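Carbohydrate esterase family 2 (CE2) (Chaetomium olivicolor, PDB 4XVH) probably removes acetyl groups from xylan-type polysaccharides as a fungal SGNH-type esterase that carries a beta-sandwich carbohydrate-binding domain. Local coordinates at residues P141-G153 with H312-A324. Sequence-based numbering, arbitrary orientation.
Sequences PKTYGVLAANALG and HAAEGEVLAKAIA
Tyr144, in the first turn of helix 144-151, meets His312 in the first turn of helix 309-327 through both backbone and ring. Its N-H donates to His312 ND1 (N to ND1 3.0 Å, angle at the hydrogen 150°), tilted from the imidazole plane; an N-H of the first helical turn, which has no helical acceptor, is thereby taken up by the imidazole. The two rings meet rim to rim with nearly parallel planes, and Tyr144 CD1 lies 3.6 Å from ND1. On the N-cap residue Thr143, CG2 makes an off-centre CH-pi contact with the imidazole. With CG between backbone N and carbonyl carbon (chi1 73°), the Tyr144 ring runs past the imidazole rim and its CD2 reaches Leu319 CD2, a knob among His312, Glu315, Gly316 and Leu319. At the same level the backbones close in: Gly316 CA makes a CA-H...O contact with Tyr144 O (3.5 Å). Ala148 CB packs on Gly316 O and Ala320. With Gly316, Ala148 and Ala320 at the crossing, the short helix axes approach to 7.5 Å at -48°. At the far end Leu152 spreads its two branches, CD1 against Ile323 CG2 (3.6 Å) and CD2 toward Ala320 O and Ala324 CB. Both helices flank the parallel sheet of the SGNH-hydrolase domain: Val146 and Ala149 rest on strand 155-160, Ile323 on strand 250-254, Ala322 on strand 289-292, while the Tyr144 hydroxyl bonds to Thr120 in helix 118-121.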
loop_
_atom_site.group_PDB
_atom_site.type_symbol
_atom_site.label_atom_id
_atom_site.label_comp_id
_atom_site.label_asym_id
_atom_site.label_seq_id
_atom_site.Cartn_x
_atom_site.Cartn_y
_atom_site.Cartn_z
ATOM N N PRO A 141 1.661 4.243 6.375
ATOM C CA PRO A 141 2.302 5.543 6.076
ATOM C C PRO A 141 3.837 5.527 6.188
ATOM O O PRO A 141 4.489 6.516 5.766
ATOM C CB PRO A 141 1.706 6.490 7.122
ATOM C CG PRO A 141 0.324 5.916 7.434
ATOM C CD PRO A 141 0.537 4.391 7.341
ATOM N N LYS A 142 4.406 4.462 6.758
ATOM C CA LYS A 142 5.868 4.384 6.866
ATOM C C LYS A 142 6.486 3.407 5.874
ATOM O O LYS A 142 7.681 3.106 5.962
ATOM C CB LYS A 142 6.298 3.978 8.277
ATOM C CG LYS A 142 6.076 5.114 9.306
ATOM C CD LYS A 142 6.875 4.839 10.611
ATOM C CE LYS A 142 6.805 6.035 11.558
ATOM N NZ LYS A 142 7.632 5.794 12.815
ATOM N N THR A 143 5.685 2.891 4.942
ATOM C CA THR A 143 6.206 1.891 3.994
ATOM C C THR A 143 7.074 2.537 2.912
ATOM O O THR A 143 6.936 3.720 2.634
ATOM C CB THR A 143 5.085 1.106 3.300
ATOM O OG1 THR A 143 4.149 2.025 2.696
ATOM C CG2 THR A 143 4.357 0.181 4.334
ATOM N N TYR A 144 7.926 1.728 2.274
ATOM C CA TYR A 144 8.817 2.188 1.204
ATOM C C TYR A 144 8.005 2.893 0.097
ATOM O O TYR A 144 8.417 3.924 -0.428
ATOM C CB TYR A 144 9.617 0.995 0.611
ATOM C CG TYR A 144 8.710 0.118 -0.237
ATOM C CD1 TYR A 144 7.779 -0.758 0.354
ATOM C CD2 TYR A 144 8.706 0.244 -1.623
ATOM C CE1 TYR A 144 6.892 -1.509 -0.431
ATOM C CE2 TYR A 144 7.844 -0.494 -2.407
ATOM C CZ TYR A 144 6.938 -1.375 -1.808
ATOM O OH TYR A 144 6.074 -2.085 -2.631
ATOM N N GLY A 145 6.831 2.364 -0.252
ATOM C CA GLY A 145 6.111 2.968 -1.376
ATOM C C GLY A 145 5.528 4.333 -1.034
ATOM O O GLY A 145 5.570 5.276 -1.825
ATOM N N VAL A 146 4.948 4.437 0.155
ATOM C CA VAL A 146 4.422 5.729 0.619
ATOM C C VAL A 146 5.522 6.776 0.868
ATOM O O VAL A 146 5.380 7.960 0.510
ATOM C CB VAL A 146 3.579 5.496 1.880
ATOM C CG1 VAL A 146 3.173 6.846 2.519
ATOM C CG2 VAL A 146 2.336 4.634 1.466
ATOM N N LEU A 147 6.627 6.347 1.465
ATOM C CA LEU A 147 7.730 7.263 1.711
ATOM C C LEU A 147 8.321 7.803 0.369
ATOM O O LEU A 147 8.709 8.968 0.273
ATOM C CB LEU A 147 8.808 6.571 2.547
ATOM C CG LEU A 147 8.408 6.285 4.004
ATOM C CD1 LEU A 147 9.606 5.643 4.762
ATOM C CD2 LEU A 147 7.960 7.612 4.674
ATOM N N ALA A 148 8.368 6.950 -0.648
ATOM C CA ALA A 148 8.785 7.373 -1.986
ATOM C C ALA A 148 7.800 8.396 -2.562
ATOM O O ALA A 148 8.220 9.398 -3.122
ATOM C CB ALA A 148 8.906 6.151 -2.938
ATOM N N ALA A 149 6.503 8.122 -2.454
ATOM C CA ALA A 149 5.497 9.063 -2.978
ATOM C C ALA A 149 5.596 10.401 -2.224
ATOM O O ALA A 149 5.573 11.461 -2.823
ATOM C CB ALA A 149 4.083 8.447 -2.838
ATOM N N ASN A 150 5.715 10.345 -0.900
ATOM C CA ASN A 150 5.933 11.566 -0.119
ATOM C C ASN A 150 7.148 12.371 -0.616
ATOM O O ASN A 150 7.090 13.587 -0.738
ATOM C CB ASN A 150 6.167 11.249 1.355
ATOM C CG ASN A 150 4.920 10.687 2.076
ATOM O OD1 ASN A 150 3.772 10.756 1.592
ATOM N ND2 ASN A 150 5.159 10.142 3.269
ATOM N N ALA A 151 8.278 11.697 -0.837
ATOM C CA ALA A 151 9.496 12.394 -1.281
ATOM C C ALA A 151 9.285 13.065 -2.657
ATOM O O ALA A 151 9.903 14.084 -2.977
ATOM C CB ALA A 151 10.692 11.395 -1.346
ATOM N N LEU A 152 8.421 12.471 -3.470
ATOM C CA LEU A 152 8.172 13.008 -4.821
ATOM C C LEU A 152 6.999 13.996 -4.818
ATOM O O LEU A 152 6.623 14.517 -5.861
ATOM C CB LEU A 152 7.875 11.868 -5.790
ATOM C CG LEU A 152 9.059 10.886 -5.913
ATOM C CD1 LEU A 152 8.629 9.696 -6.722
ATOM C CD2 LEU A 152 10.247 11.613 -6.549
ATOM N N GLY A 153 6.420 14.242 -3.653
ATOM C CA GLY A 153 5.298 15.152 -3.584
ATOM C C GLY A 153 4.082 14.591 -4.332
ATOM O O GLY A 153 3.259 15.369 -4.824
ATOM N N HIS A 312 12.289 -0.081 5.432
ATOM C CA HIS A 312 11.374 0.608 4.532
ATOM C C HIS A 312 11.927 1.987 4.128
ATOM O O HIS A 312 11.836 2.368 2.985
ATOM C CB HIS A 312 10.005 0.785 5.204
ATOM C CG HIS A 312 9.101 -0.398 5.070
ATOM N ND1 HIS A 312 8.446 -0.705 3.891
ATOM C CD2 HIS A 312 8.717 -1.341 5.973
ATOM C CE1 HIS A 312 7.686 -1.770 4.075
ATOM N NE2 HIS A 312 7.846 -2.193 5.328
ATOM N N ALA A 313 12.462 2.750 5.073
ATOM C CA ALA A 313 12.824 4.119 4.759
ATOM C C ALA A 313 13.970 4.101 3.731
ATOM O O ALA A 313 14.009 4.919 2.797
ATOM C CB ALA A 313 13.211 4.889 6.025
ATOM N N ALA A 314 14.907 3.164 3.901
ATOM C CA ALA A 314 16.051 3.054 2.984
ATOM C C ALA A 314 15.599 2.752 1.542
ATOM O O ALA A 314 16.082 3.364 0.572
ATOM C CB ALA A 314 17.019 1.992 3.484
ATOM N N GLU A 315 14.639 1.852 1.374
ATOM C CA GLU A 315 14.183 1.535 0.002
ATOM C C GLU A 315 13.263 2.637 -0.527
ATOM O O GLU A 315 13.151 2.853 -1.747
ATOM C CB GLU A 315 13.462 0.184 -0.036
ATOM C CG GLU A 315 13.062 -0.317 -1.430
ATOM C CD GLU A 315 14.231 -0.707 -2.312
ATOM O OE1 GLU A 315 15.398 -0.707 -1.829
ATOM O OE2 GLU A 315 13.960 -1.017 -3.504
ATOM N N GLY A 316 12.620 3.354 0.387
ATOM C CA GLY A 316 11.799 4.489 -0.026
ATOM C C GLY A 316 12.658 5.490 -0.779
ATOM O O GLY A 316 12.261 6.053 -1.813
ATOM N N GLU A 317 13.860 5.711 -0.268
ATOM C CA GLU A 317 14.808 6.625 -0.934
ATOM C C GLU A 317 15.265 6.082 -2.270
ATOM O O GLU A 317 15.337 6.807 -3.266
ATOM C CB GLU A 317 16.041 6.861 -0.058
ATOM C CG GLU A 317 15.973 8.144 0.700
ATOM C CD GLU A 317 15.859 9.378 -0.227
ATOM O OE1 GLU A 317 16.772 9.639 -1.065
ATOM O OE2 GLU A 317 14.831 10.084 -0.105
ATOM N N VAL A 318 15.604 4.799 -2.294
ATOM C CA VAL A 318 15.999 4.172 -3.552
ATOM C C VAL A 318 14.876 4.317 -4.591
ATOM O O VAL A 318 15.105 4.689 -5.742
ATOM C CB VAL A 318 16.324 2.679 -3.356
ATOM C CG1 VAL A 318 16.372 1.948 -4.685
ATOM C CG2 VAL A 318 17.648 2.522 -2.578
ATOM N N LEU A 319 13.652 4.014 -4.179
ATOM C CA LEU A 319 12.544 4.020 -5.126
ATOM C C LEU A 319 12.188 5.438 -5.555
ATOM O O LEU A 319 11.913 5.691 -6.742
ATOM C CB LEU A 319 11.335 3.306 -4.511
ATOM C CG LEU A 319 10.070 3.305 -5.358
ATOM C CD1 LEU A 319 10.323 2.613 -6.714
ATOM C CD2 LEU A 319 8.902 2.654 -4.536
ATOM N N ALA A 320 12.218 6.379 -4.616
ATOM C CA ALA A 320 11.969 7.763 -4.990
ATOM C C ALA A 320 12.943 8.224 -6.089
ATOM O O ALA A 320 12.533 8.852 -7.083
ATOM C CB ALA A 320 12.070 8.673 -3.773
ATOM N N LYS A 321 14.235 7.927 -5.923
ATOM C CA LYS A 321 15.211 8.352 -6.926
ATOM C C LYS A 321 14.974 7.659 -8.285
ATOM O O LYS A 321 15.161 8.255 -9.344
ATOM C CB LYS A 321 16.652 8.057 -6.465
ATOM C CG LYS A 321 17.144 8.849 -5.243
ATOM C CD LYS A 321 18.629 8.571 -5.070
ATOM C CE LYS A 321 19.156 8.950 -3.711
ATOM N NZ LYS A 321 20.516 8.288 -3.499
ATOM N N ALA A 322 14.617 6.386 -8.241
ATOM C CA ALA A 322 14.425 5.617 -9.473
ATOM C C ALA A 322 13.222 6.138 -10.266
ATOM O O ALA A 322 13.257 6.179 -11.486
ATOM C CB ALA A 322 14.242 4.160 -9.145
ATOM N N ILE A 323 12.139 6.475 -9.568
ATOM C CA ILE A 323 10.957 7.006 -10.218
ATOM C C ILE A 323 11.311 8.378 -10.770
ATOM O O ILE A 323 11.003 8.697 -11.947
ATOM C CB ILE A 323 9.756 7.109 -9.234
ATOM C CG1 ILE A 323 9.328 5.700 -8.774
ATOM C CG2 ILE A 323 8.622 7.896 -9.870
ATOM C CD1 ILE A 323 8.207 5.669 -7.701
ATOM N N ALA A 324 11.970 9.183 -9.932
ATOM C CA ALA A 324 12.359 10.537 -10.343
ATOM C C ALA A 324 13.209 10.470 -11.602
ATOM O O ALA A 324 13.009 11.270 -12.532
ATOM C CB ALA A 324 13.136 11.299 -9.207
#